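Local coordinates for protein tyrosinase (Burkholderia thailandensis, PDB 5ZRD) that catalyses the copper-dependent hydroxylation of monophenols to catechols and their further oxidation to o-quinones by molecular oxygen, at residues F51-Y56 with Y99-A104; H57-Q62 with V156-R161; G80-H85 with L373-K378; N301-M304 with N308-G311. All coordinates share one frame; numbering follows the deposited sequence.

Contact 1: F51-Y56 with Y99-A104; sequences FALGGY and YKLEEA
Leu53, on helix 50-57, meets Leu101 and Ala104 on helix 90-108, and its isobutyl group carries almost the whole contact. The two helix segments run antiparallel, with axes 10.7 Å apart and directions 178° from each other, and across that gap Leu53 supplies most of the touching atoms. Its CB points toward the opposite helix. From there CG lies anti to the carbonyl carbon (chi1 -80°) and the chain continues extended, which carries the two methyls into the space between the helices. CD1 reaches furthest: it meets Ala104 CB at 3.6 Å, Leu101 CA at 3.9 Å and the branch methyl Leu101 CD1 at 4.1 Å. It therefore rests against both the backbone and the side chain, one turn of helix 90-108 being touched through residues 101 and 104. CD2 is directed along the same helix towards its earlier residues and approaches Lys100 O at 4.3 Å. Lys100 starts out toward helix 50-57, but its tip turns away, where NZ forms a salt bridge to Glu103 OE1 at 2.8 Å and a further hydrogen bond to Lys377 O. The side chains that meet across the gap, Leu53, Leu101 and Ala104, are all apolar. Behind them, Trp36 and Ile39 of helix 27-41 pack on Leu101, and Ile39 also on Ala104, while Tyr384 of strand 383-385 touches Lys100.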
loop_
_atom_site.group_PDB
_atom_site.type_symbol
_atom_site.label_atom_id
_atom_site.label_comp_id
_atom_site.label_asym_id
_atom_site.label_seq_id
_atom_site.Cartn_x
_atom_site.Cartn_y
_atom_site.Cartn_z
ATOM N N PHE A 51 0.869 -30.556 -15.906
ATOM C CA PHE A 51 0.848 -29.101 -15.945
ATOM C C PHE A 51 0.782 -28.520 -14.531
ATOM O O PHE A 51 1.402 -27.510 -14.219
ATOM C CB PHE A 51 -0.343 -28.578 -16.753
ATOM C CG PHE A 51 -0.463 -27.077 -16.740
ATOM C CD1 PHE A 51 0.328 -26.296 -17.571
ATOM C CD2 PHE A 51 -1.363 -26.452 -15.900
ATOM C CE1 PHE A 51 0.228 -24.910 -17.554
ATOM C CE2 PHE A 51 -1.476 -25.069 -15.896
ATOM C CZ PHE A 51 -0.669 -24.300 -16.708
ATOM N N ALA A 52 -0.012 -29.163 -13.697
ATOM C CA ALA A 52 -0.159 -28.756 -12.325
ATOM C C ALA A 52 1.176 -28.940 -11.583
ATOM O O ALA A 52 1.616 -28.027 -10.884
ATOM C CB ALA A 52 -1.269 -29.564 -11.690
ATOM N N LEU A 53 1.771 -30.131 -11.761
ATOM C CA LEU A 53 3.024 -30.583 -11.121
ATOM C C LEU A 53 4.157 -29.649 -11.537
ATOM O O LEU A 53 4.815 -29.119 -10.668
ATOM C CB LEU A 53 3.357 -32.025 -11.521
ATOM C CG LEU A 53 2.599 -33.134 -10.786
ATOM C CD1 LEU A 53 2.784 -34.474 -11.498
ATOM C CD2 LEU A 53 3.068 -33.246 -9.338
ATOM N N GLY A 54 4.354 -29.468 -12.848
ATOM C CA GLY A 54 5.361 -28.532 -13.365
ATOM C C GLY A 54 5.112 -27.131 -12.860
ATOM O O GLY A 54 6.056 -26.402 -12.536
ATOM N N GLY A 55 3.833 -26.757 -12.766
ATOM C CA GLY A 55 3.392 -25.442 -12.195
ATOM C C GLY A 55 3.721 -25.250 -10.720
ATOM O O GLY A 55 3.774 -24.097 -10.245
ATOM N N TYR A 56 3.964 -26.334 -9.976
ATOM C CA TYR A 56 4.241 -26.168 -8.532
ATOM C C TYR A 56 5.599 -25.459 -8.317
ATOM O O TYR A 56 5.742 -24.681 -7.356
ATOM C CB TYR A 56 4.182 -27.519 -7.796
ATOM C CG TYR A 56 2.817 -28.175 -7.760
ATOM C CD1 TYR A 56 1.664 -27.424 -7.551
ATOM C CD2 TYR A 56 2.668 -29.547 -7.889
ATOM C CE1 TYR A 56 0.409 -28.000 -7.489
ATOM C CE2 TYR A 56 1.415 -30.142 -7.839
ATOM C CZ TYR A 56 0.285 -29.360 -7.665
ATOM O OH TYR A 56 -0.952 -29.913 -7.639
ATOM N N TYR A 99 9.340 -37.155 -5.995
ATOM C CA TYR A 99 8.577 -38.274 -5.483
ATOM C C TYR A 99 7.105 -38.070 -5.831
ATOM O O TYR A 99 6.495 -38.988 -6.261
ATOM C CB TYR A 99 8.731 -38.373 -3.966
ATOM C CG TYR A 99 7.946 -39.468 -3.293
ATOM C CD1 TYR A 99 8.374 -40.778 -3.355
ATOM C CD2 TYR A 99 6.820 -39.191 -2.537
ATOM C CE1 TYR A 99 7.689 -41.789 -2.709
ATOM C CE2 TYR A 99 6.125 -40.194 -1.875
ATOM C CZ TYR A 99 6.571 -41.496 -1.957
ATOM O OH TYR A 99 5.928 -42.512 -1.326
ATOM N N LYS A 100 6.594 -36.856 -5.636
ATOM C CA LYS A 100 5.212 -36.525 -5.927
ATOM C C LYS A 100 4.896 -36.691 -7.427
ATOM O O LYS A 100 3.804 -37.195 -7.810
ATOM C CB LYS A 100 4.896 -35.124 -5.404
ATOM C CG LYS A 100 4.495 -35.069 -3.932
ATOM C CD LYS A 100 3.359 -36.029 -3.598
ATOM C CE LYS A 100 2.876 -35.932 -2.166
ATOM N NZ LYS A 100 1.807 -36.921 -1.879
ATOM N N LEU A 101 5.823 -36.336 -8.299
ATOM C CA LEU A 101 5.582 -36.560 -9.734
ATOM C C LEU A 101 5.592 -38.067 -10.000
ATOM O O LEU A 101 4.874 -38.568 -10.830
ATOM C CB LEU A 101 6.639 -35.848 -10.594
ATOM C CG LEU A 101 6.532 -36.194 -12.076
ATOM C CD1 LEU A 101 6.581 -34.953 -12.941
ATOM C CD2 LEU A 101 7.612 -37.196 -12.474
ATOM N N GLU A 102 6.479 -38.760 -9.325
ATOM C CA GLU A 102 6.521 -40.200 -9.464
ATOM C C GLU A 102 5.195 -40.805 -8.961
ATOM O O GLU A 102 4.759 -41.787 -9.519
ATOM C CB GLU A 102 7.714 -40.733 -8.682
ATOM C CG GLU A 102 8.023 -42.191 -8.944
ATOM C CD GLU A 102 9.120 -42.744 -8.061
ATOM O OE1 GLU A 102 9.035 -42.531 -6.794
ATOM O OE2 GLU A 102 10.038 -43.409 -8.626
ATOM N N GLU A 103 4.551 -40.236 -7.938
ATOM C CA GLU A 103 3.234 -40.776 -7.465
ATOM C C GLU A 103 2.204 -40.634 -8.594
ATOM O O GLU A 103 1.407 -41.538 -8.816
ATOM C CB GLU A 103 2.710 -40.066 -6.207
ATOM C CG GLU A 103 3.178 -40.697 -4.904
ATOM C CD GLU A 103 2.527 -40.154 -3.632
ATOM O OE1 GLU A 103 1.986 -39.031 -3.675
ATOM O OE2 GLU A 103 2.564 -40.861 -2.600
ATOM N N ALA A 104 2.268 -39.511 -9.315
ATOM C CA ALA A 104 1.453 -39.236 -10.501
ATOM C C ALA A 104 1.771 -40.210 -11.635
ATOM O O ALA A 104 0.851 -40.685 -12.281
ATOM C CB ALA A 104 1.675 -37.824 -10.958
#

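Contact 2: H57-Q62 with V156-R161; sequences HGEPFQ and VALSDR. With CU (copper (II) ion), chain J.
The carboxylate-bearing Glu59, which touches Leu158, also covers one face of the Phe61 ring: its CG lies 3.4 Å above the ring plane, over the centre. Phe61 makes edge-to-face pairs with Trp79 and Tyr169 as well. The imidazole of His57 forms another such pair with Phe316, while its NE2 binds copper at 2.0 Å. Helix 50-57 of the type 3 copper domain of tyrosinases carries His57, and Glu59 and Phe61 follow in the loop that leaves it; His85 and His94 are the other histidine ligands of this copper. His57 itself does not reach segment 156-161; the contact is made further along. There Glu59 runs out extended, CG anti to the carbonyl carbon (chi1 -64°), and brings OE1 to 4.0 Å from Leu158 CD1, the two side chains crossing at about a right angle. Leu158, buried and also resting on Phe51 of helix 50-57, turns its other methyl to Pro60. Beyond Leu158, Ser159 OG accepts from Arg161 N at 3.0 Å, an ST turn. The peptide before Pro60 is cis, and the ring meets the leucine through the carbon next to its nitrogen, Pro60 CD lying 3.8 Å from Leu158 CD2.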
loop_
_atom_site.group_PDB
_atom_site.type_symbol
_atom_site.label_atom_id
_atom_site.label_comp_id
_atom_site.label_asym_id
_atom_site.label_seq_id
_atom_site.Cartn_x
_atom_site.Cartn_y
_atom_site.Cartn_z
ATOM N N HIS A 57 6.567 -25.694 -9.219
ATOM C CA HIS A 57 7.933 -25.265 -9.077
ATOM C C HIS A 57 8.001 -23.742 -9.006
ATOM O O HIS A 57 8.518 -23.161 -8.045
ATOM C CB HIS A 57 8.771 -25.792 -10.256
ATOM C CG HIS A 57 10.229 -25.639 -10.033
ATOM N ND1 HIS A 57 10.957 -24.645 -10.624
ATOM C CD2 HIS A 57 11.074 -26.317 -9.228
ATOM C CE1 HIS A 57 12.206 -24.741 -10.223
ATOM N NE2 HIS A 57 12.294 -25.742 -9.349
ATOM N N GLY A 58 7.456 -23.127 -10.039
ATOM C CA GLY A 58 7.537 -21.702 -10.297
ATOM C C GLY A 58 6.173 -21.129 -10.692
ATOM O O GLY A 58 5.271 -21.028 -9.870
ATOM N N GLU A 59 6.044 -20.739 -11.959
ATOM C CA GLU A 59 4.811 -20.210 -12.471
ATOM C C GLU A 59 3.865 -21.374 -12.747
ATOM O O GLU A 59 4.312 -22.407 -13.194
ATOM C CB GLU A 59 5.051 -19.448 -13.771
ATOM C CG GLU A 59 5.923 -18.209 -13.646
ATOM C CD GLU A 59 6.277 -17.664 -15.021
ATOM O OE1 GLU A 59 5.501 -17.892 -15.937
ATOM O OE2 GLU A 59 7.304 -17.017 -15.175
ATOM N N PRO A 60 2.570 -21.219 -12.519
ATOM C CA PRO A 60 1.911 -19.970 -12.162
ATOM C C PRO A 60 2.158 -19.584 -10.705
ATOM O O PRO A 60 2.196 -20.454 -9.816
ATOM C CB PRO A 60 0.403 -20.200 -12.352
ATOM C CG PRO A 60 0.249 -21.693 -12.324
ATOM C CD PRO A 60 1.590 -22.286 -12.731
ATOM N N PHE A 61 2.325 -18.279 -10.541
ATOM C CA PHE A 61 2.743 -17.688 -9.311
ATOM C C PHE A 61 1.530 -17.290 -8.457
ATOM O O PHE A 61 0.519 -16.978 -9.003
ATOM C CB PHE A 61 3.553 -16.414 -9.569
ATOM C CG PHE A 61 4.955 -16.580 -10.115
ATOM C CD1 PHE A 61 5.772 -17.637 -9.726
ATOM C CD2 PHE A 61 5.507 -15.598 -10.916
ATOM C CE1 PHE A 61 7.078 -17.733 -10.174
ATOM C CE2 PHE A 61 6.815 -15.696 -11.355
ATOM C CZ PHE A 61 7.594 -16.765 -10.993
ATOM N N GLN A 62 1.703 -17.266 -7.127
ATOM C CA GLN A 62 0.969 -16.399 -6.239
ATOM C C GLN A 62 1.772 -15.121 -5.963
ATOM O O GLN A 62 2.963 -15.163 -5.892
ATOM C CB GLN A 62 0.723 -17.105 -4.916
ATOM C CG GLN A 62 -0.088 -18.374 -5.071
ATOM C CD GLN A 62 -0.354 -19.020 -3.735
ATOM O OE1 GLN A 62 -0.189 -20.230 -3.597
ATOM N NE2 GLN A 62 -0.735 -18.212 -2.745
ATOM N N VAL A 156 -3.080 -24.894 -21.219
ATOM C CA VAL A 156 -3.640 -23.584 -20.992
ATOM C C VAL A 156 -2.465 -22.628 -20.895
ATOM O O VAL A 156 -1.321 -23.071 -20.789
ATOM C CB VAL A 156 -4.479 -23.501 -19.706
ATOM C CG1 VAL A 156 -5.712 -24.382 -19.785
ATOM C CG2 VAL A 156 -3.652 -23.853 -18.490
ATOM N N ALA A 157 -2.781 -21.346 -20.886
ATOM C CA ALA A 157 -1.761 -20.325 -20.866
ATOM C C ALA A 157 -1.283 -20.110 -19.429
ATOM O O ALA A 157 -2.007 -20.272 -18.488
ATOM C CB ALA A 157 -2.288 -19.038 -21.459
ATOM N N LEU A 158 -0.025 -19.766 -19.318
ATOM C CA LEU A 158 0.497 -19.152 -18.143
ATOM C C LEU A 158 0.211 -17.671 -18.293
ATOM O O LEU A 158 0.845 -17.010 -19.096
ATOM C CB LEU A 158 2.007 -19.381 -18.070
ATOM C CG LEU A 158 2.433 -20.808 -17.758
ATOM C CD1 LEU A 158 3.935 -20.954 -17.917
ATOM C CD2 LEU A 158 2.004 -21.187 -16.350
ATOM N N SER A 159 -0.735 -17.177 -17.537
ATOM C CA SER A 159 -1.105 -15.803 -17.708
ATOM C C SER A 159 -1.695 -15.245 -16.410
ATOM O O SER A 159 -2.512 -15.877 -15.814
ATOM C CB SER A 159 -2.086 -15.702 -18.867
ATOM O OG SER A 159 -3.011 -14.645 -18.673
ATOM N N ASP A 160 -1.369 -14.023 -16.032
ATOM C CA ASP A 160 -2.040 -13.413 -14.874
ATOM C C ASP A 160 -3.463 -12.860 -15.190
ATOM O O ASP A 160 -4.216 -12.443 -14.293
ATOM C CB ASP A 160 -1.096 -12.362 -14.333
ATOM C CG ASP A 160 0.281 -12.974 -13.893
ATOM O OD1 ASP A 160 0.289 -14.084 -13.300
ATOM O OD2 ASP A 160 1.344 -12.345 -14.166
ATOM N N ARG A 161 -3.823 -12.842 -16.482
ATOM C CA ARG A 161 -5.157 -12.410 -16.943
ATOM C C ARG A 161 -5.429 -11.002 -16.393
ATOM O O ARG A 161 -6.491 -10.749 -15.870
ATOM C CB ARG A 161 -6.247 -13.412 -16.514
ATOM C CG ARG A 161 -6.060 -14.837 -17.029
ATOM C CD ARG A 161 -6.775 -15.163 -18.344
ATOM N NE ARG A 161 -6.183 -16.245 -19.162
ATOM C CZ ARG A 161 -6.292 -17.562 -18.919
ATOM N NH1 ARG A 161 -6.918 -17.987 -17.831
ATOM N NH2 ARG A 161 -5.764 -18.448 -19.756
HETATM CU CU CU J . 13.844 -25.932 -8.091
#

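Contact 3: G80-H85 with L373-K378; sequences GGYCNH and LNPFKK. With CU (copper (II) ion), chain J.
Tyr82 is overlapped by the ring of Pro375, whose CD stands over one face, 4.2 Å from the ring centroid and 25° off the normal, the geometry of a CH-pi contact. Tyr82 CG lies anti to the carbonyl carbon (chi1 -75°), which sends the ring toward segment 373-378. Pro375 CD is offset toward the rim, 3.9 Å from Tyr82 CG. The same CD sits over a face of the Phe376 ring, so the proline is held between two aromatic rings. Its cis peptide bond accompanies the corner at residues 374 and 375. Asn374 CB touches Tyr82 CD1 at 3.8 Å, the amide plane lying 74° from the ring. Asn374 O approaches Tyr82 CB at 3.5 Å and is hydrogen-bonded by Trp93 NE1. One water lies 2.8 Å from Tyr82 O and 2.9 Å from Asn374 O and can donate to either, though other acceptors nearby compete for its protons. Cys83 SG is covalently joined to His85 CE1, His85 NE2 binds the copper at 2.1 Å, and Gln355 OE1 is hydrogen-bonded to His85 ND1. Such a thioether beside a dinuclear copper site occurs in some type 3 proteins, among them fungal tyrosinases, plant catechol oxidases and molluscan haemocyanins.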
loop_
_atom_site.group_PDB
_atom_site.type_symbol
_atom_site.label_atom_id
_atom_site.label_comp_id
_atom_site.label_asym_id
_atom_site.label_seq_id
_atom_site.Cartn_x
_atom_site.Cartn_y
_atom_site.Cartn_z
ATOM N N GLY A 80 6.988 -16.611 -5.840
ATOM C CA GLY A 80 5.584 -16.967 -6.008
ATOM C C GLY A 80 5.414 -18.422 -6.372
ATOM O O GLY A 80 4.302 -18.885 -6.637
ATOM N N GLY A 81 6.520 -19.139 -6.506
ATOM C CA GLY A 81 6.441 -20.591 -6.671
ATOM C C GLY A 81 6.687 -21.251 -5.331
ATOM O O GLY A 81 6.952 -20.550 -4.347
ATOM N N TYR A 82 6.611 -22.577 -5.297
ATOM C CA TYR A 82 6.799 -23.345 -4.081
ATOM C C TYR A 82 8.258 -23.820 -3.933
ATOM O O TYR A 82 8.690 -24.226 -2.824
ATOM C CB TYR A 82 5.815 -24.509 -4.119
ATOM C CG TYR A 82 4.385 -24.132 -3.830
ATOM C CD1 TYR A 82 4.037 -23.607 -2.596
ATOM C CD2 TYR A 82 3.385 -24.261 -4.790
ATOM C CE1 TYR A 82 2.735 -23.231 -2.309
ATOM C CE2 TYR A 82 2.070 -23.928 -4.510
ATOM C CZ TYR A 82 1.747 -23.425 -3.258
ATOM O OH TYR A 82 0.474 -23.054 -2.945
ATOM N N CYS A 83 9.044 -23.871 -5.024
ATOM C CA CYS A 83 10.327 -24.524 -4.931
ATOM C C CYS A 83 11.207 -23.699 -3.988
ATOM O O CYS A 83 11.070 -22.436 -3.907
ATOM C CB CYS A 83 10.972 -24.762 -6.289
ATOM S SG CYS A 83 11.566 -23.262 -7.126
ATOM N N ASN A 84 12.046 -24.426 -3.226
ATOM C CA ASN A 84 13.056 -23.869 -2.326
ATOM C C ASN A 84 14.423 -23.860 -3.029
ATOM O O ASN A 84 14.897 -24.918 -3.479
ATOM C CB ASN A 84 13.137 -24.660 -1.022
ATOM C CG ASN A 84 12.073 -24.263 -0.035
ATOM O OD1 ASN A 84 12.174 -23.198 0.551
ATOM N ND2 ASN A 84 11.027 -25.071 0.099
ATOM N N HIS A 85 15.050 -22.678 -3.062
ATOM C CA HIS A 85 16.379 -22.435 -3.668
ATOM C C HIS A 85 17.201 -21.492 -2.799
ATOM O O HIS A 85 16.676 -20.640 -2.136
ATOM C CB HIS A 85 16.220 -21.824 -5.055
ATOM C CG HIS A 85 15.310 -22.627 -5.912
ATOM N ND1 HIS A 85 13.976 -22.378 -5.983
ATOM C CD2 HIS A 85 15.531 -23.749 -6.632
ATOM C CE1 HIS A 85 13.422 -23.278 -6.771
ATOM N NE2 HIS A 85 14.354 -24.135 -7.188
ATOM N N LEU A 373 6.913 -28.642 3.499
ATOM C CA LEU A 373 7.395 -28.607 2.115
ATOM C C LEU A 373 6.179 -28.478 1.196
ATOM O O LEU A 373 5.827 -29.422 0.515
ATOM C CB LEU A 373 8.202 -29.877 1.815
ATOM C CG LEU A 373 9.448 -30.047 2.688
ATOM C CD1 LEU A 373 10.084 -31.407 2.512
ATOM C CD2 LEU A 373 10.441 -28.951 2.396
ATOM N N ASN A 374 5.569 -27.291 1.211
ATOM C CA ASN A 374 4.343 -26.984 0.443
ATOM C C ASN A 374 4.586 -27.176 -1.058
ATOM O O ASN A 374 5.654 -26.871 -1.551
ATOM C CB ASN A 374 3.883 -25.560 0.702
ATOM C CG ASN A 374 3.604 -25.319 2.168
ATOM O OD1 ASN A 374 3.927 -24.259 2.682
ATOM N ND2 ASN A 374 3.016 -26.293 2.845
ATOM N N PRO A 375 3.613 -27.683 -1.791
ATOM C CA PRO A 375 2.261 -28.018 -1.328
ATOM C C PRO A 375 2.024 -29.519 -1.069
ATOM O O PRO A 375 0.875 -29.989 -1.083
ATOM C CB PRO A 375 1.447 -27.592 -2.559
ATOM C CG PRO A 375 2.317 -28.061 -3.728
ATOM C CD PRO A 375 3.749 -27.899 -3.236
ATOM N N PHE A 376 3.104 -30.253 -0.839
ATOM C CA PHE A 376 3.062 -31.704 -0.758
ATOM C C PHE A 376 2.439 -32.173 0.567
ATOM O O PHE A 376 2.834 -31.720 1.636
ATOM C CB PHE A 376 4.475 -32.264 -0.909
ATOM C CG PHE A 376 5.176 -31.714 -2.117
ATOM C CD1 PHE A 376 4.541 -31.696 -3.347
ATOM C CD2 PHE A 376 6.441 -31.160 -2.015
ATOM C CE1 PHE A 376 5.170 -31.166 -4.464
ATOM C CE2 PHE A 376 7.069 -30.637 -3.132
ATOM C CZ PHE A 376 6.433 -30.639 -4.354
ATOM N N LYS A 377 1.502 -33.124 0.463
ATOM C CA LYS A 377 0.689 -33.588 1.595
ATOM C C LYS A 377 0.750 -35.115 1.700
ATOM O O LYS A 377 0.807 -35.799 0.691
ATOM C CB LYS A 377 -0.745 -33.081 1.434
ATOM C CG LYS A 377 -0.983 -31.705 2.037
ATOM C CD LYS A 377 -1.735 -30.792 1.096
ATOM C CE LYS A 377 -2.146 -29.469 1.712
ATOM N NZ LYS A 377 -0.994 -28.772 2.323
ATOM N N LYS A 378 0.787 -35.630 2.931
ATOM C CA LYS A 378 0.630 -37.094 3.162
ATOM C C LYS A 378 -0.846 -37.489 2.955
ATOM O O LYS A 378 -1.702 -36.610 2.871
ATOM C CB LYS A 378 1.105 -37.447 4.574
ATOM C CG LYS A 378 2.586 -37.202 4.833
ATOM C CD LYS A 378 2.923 -36.988 6.310
ATOM C CE LYS A 378 3.976 -37.945 6.829
ATOM N NZ LYS A 378 4.072 -37.887 8.305
HETATM CU CU CU J . 13.844 -25.932 -8.091
HETATM O O HOH W 1 7.254 -24.718 -0.519
#

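Contact 4: N301-M304 with N308-G311; sequences NGDM and NTAG
The loop between strand 295-297 and helix 315-334 bends back on itself beside the dinuclear copper site, and Asp303 and Thr309 bind each other across the bend. Thr309 OG1 donates to Asp303 OD2 at 2.7 Å; the hydroxyl meets the anti side of that oxygen, 16° out of the carboxylate plane. Thr309 OG1 occupies the position between its backbone N and carbonyl carbon (chi1 57°), which turns it toward the aspartate and keeps the methyl off that side. A water makes a second link: it donates to Asp303 O at 2.9 Å and accepts from Thr309 N at 2.8 Å, so backbone and side chain of both residues are tied. Beside this polar pair the two segments approach closely, Met304 CA and Ala310 CA being 4.0 Å apart, and Ala310 CB packs 3.7 Å from Met304 CA and 3.6 Å from Asp303 O. The bend at chi2 (-70°) brings Met304 SD to 4.1 Å from Ala310 CB; chi3 then folds the terminal methyl. Met304 O is hydrogen-bonded to ND1 of the copper ligand His281, and Ala310 touches that same histidine and Phe316. These second-shell contacts probably help to set the rotation of the His281 ring. All four touching residues are buried. The carboxylate of Asp303 has further partners: OD2 forms a salt bridge with Lys171, and OD1 is hydrogen-bonded to Tyr175 OH and Val178 N. Such a set of partners would probably favour the ionised form of Asp303, and it lets one buried acid join the bend to the chain around residues 171-178.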
loop_
_atom_site.group_PDB
_atom_site.type_symbol
_atom_site.label_atom_id
_atom_site.label_comp_id
_atom_site.label_asym_id
_atom_site.label_seq_id
_atom_site.Cartn_x
_atom_site.Cartn_y
_atom_site.Cartn_z
ATOM N N ASN A 301 16.901 -18.351 -24.352
ATOM C CA ASN A 301 16.138 -18.232 -23.105
ATOM C C ASN A 301 15.233 -19.468 -22.938
ATOM O O ASN A 301 13.986 -19.389 -22.952
ATOM C CB ASN A 301 15.322 -16.946 -23.080
ATOM C CG ASN A 301 16.149 -15.691 -22.904
ATOM O OD1 ASN A 301 17.178 -15.680 -22.215
ATOM N ND2 ASN A 301 15.637 -14.591 -23.427
ATOM N N GLY A 302 15.877 -20.600 -22.756
ATOM C CA GLY A 302 15.184 -21.870 -22.614
ATOM C C GLY A 302 14.519 -22.020 -21.255
ATOM O O GLY A 302 14.864 -21.350 -20.300
ATOM N N ASP A 303 13.535 -22.893 -21.172
ATOM C CA ASP A 303 12.751 -22.939 -19.967
ATOM C C ASP A 303 13.581 -23.341 -18.748
ATOM O O ASP A 303 13.428 -22.752 -17.694
ATOM C CB ASP A 303 11.510 -23.815 -20.156
ATOM C CG ASP A 303 10.517 -23.202 -21.113
ATOM O OD1 ASP A 303 10.694 -23.445 -22.325
ATOM O OD2 ASP A 303 9.587 -22.467 -20.666
ATOM N N MET A 304 14.504 -24.282 -18.927
ATOM C CA MET A 304 15.355 -24.816 -17.843
ATOM C C MET A 304 16.326 -23.754 -17.287
ATOM O O MET A 304 16.893 -23.960 -16.231
ATOM C CB MET A 304 16.166 -26.014 -18.353
ATOM C CG MET A 304 15.418 -27.336 -18.286
ATOM S SD MET A 304 15.159 -27.949 -16.606
ATOM C CE MET A 304 16.827 -28.365 -16.125
ATOM N N ASN A 308 11.542 -19.939 -13.408
ATOM C CA ASN A 308 10.138 -19.558 -13.691
ATOM C C ASN A 308 9.337 -20.728 -14.275
ATOM O O ASN A 308 8.287 -21.078 -13.753
ATOM C CB ASN A 308 10.089 -18.375 -14.648
ATOM C CG ASN A 308 10.580 -17.112 -14.000
ATOM O OD1 ASN A 308 9.800 -16.208 -13.668
ATOM N ND2 ASN A 308 11.865 -17.096 -13.747
ATOM N N THR A 309 9.856 -21.357 -15.328
ATOM C CA THR A 309 9.122 -22.399 -16.043
ATOM C C THR A 309 9.986 -23.639 -16.285
ATOM O O THR A 309 9.598 -24.535 -17.023
ATOM C CB THR A 309 8.617 -21.864 -17.395
ATOM O OG1 THR A 309 9.688 -21.361 -18.210
ATOM C CG2 THR A 309 7.613 -20.754 -17.201
ATOM N N ALA A 310 11.126 -23.759 -15.636
ATOM C CA ALA A 310 11.955 -24.978 -15.794
ATOM C C ALA A 310 11.153 -26.243 -15.487
ATOM O O ALA A 310 11.389 -27.296 -16.060
ATOM C CB ALA A 310 13.130 -24.902 -14.869
ATOM N N GLY A 311 10.242 -26.159 -14.533
ATOM C CA GLY A 311 9.463 -27.355 -14.156
ATOM C C GLY A 311 8.552 -27.850 -15.276
ATOM O O GLY A 311 8.060 -28.963 -15.185
HETATM O O HOH W 2 12.202 -20.401 -16.541
#

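In the fold
From the N terminus, helix 50-57 supplies the first side of contact 1 and passes into the first segment of contact 2. Segment 80-85, the start of contact 3, follows before helix 90-108 returns to close contact 1; contact 2 closes at 156-161, so contacts 1, 2 and 3 all cross one another. Contact 4 forms later and lies within the long span that contact 3 closes only at 373-378. Contact 2 touches every other contact: Phe51 packs on Val156, Gln62 N is probably hydrogen-bonded to Gly80 O, and Glu59 N to Asn308 O. Together they tie helices 50-57 and 90-108 to the surrounding loops, including that before helix 315-334, and to strand 376-377.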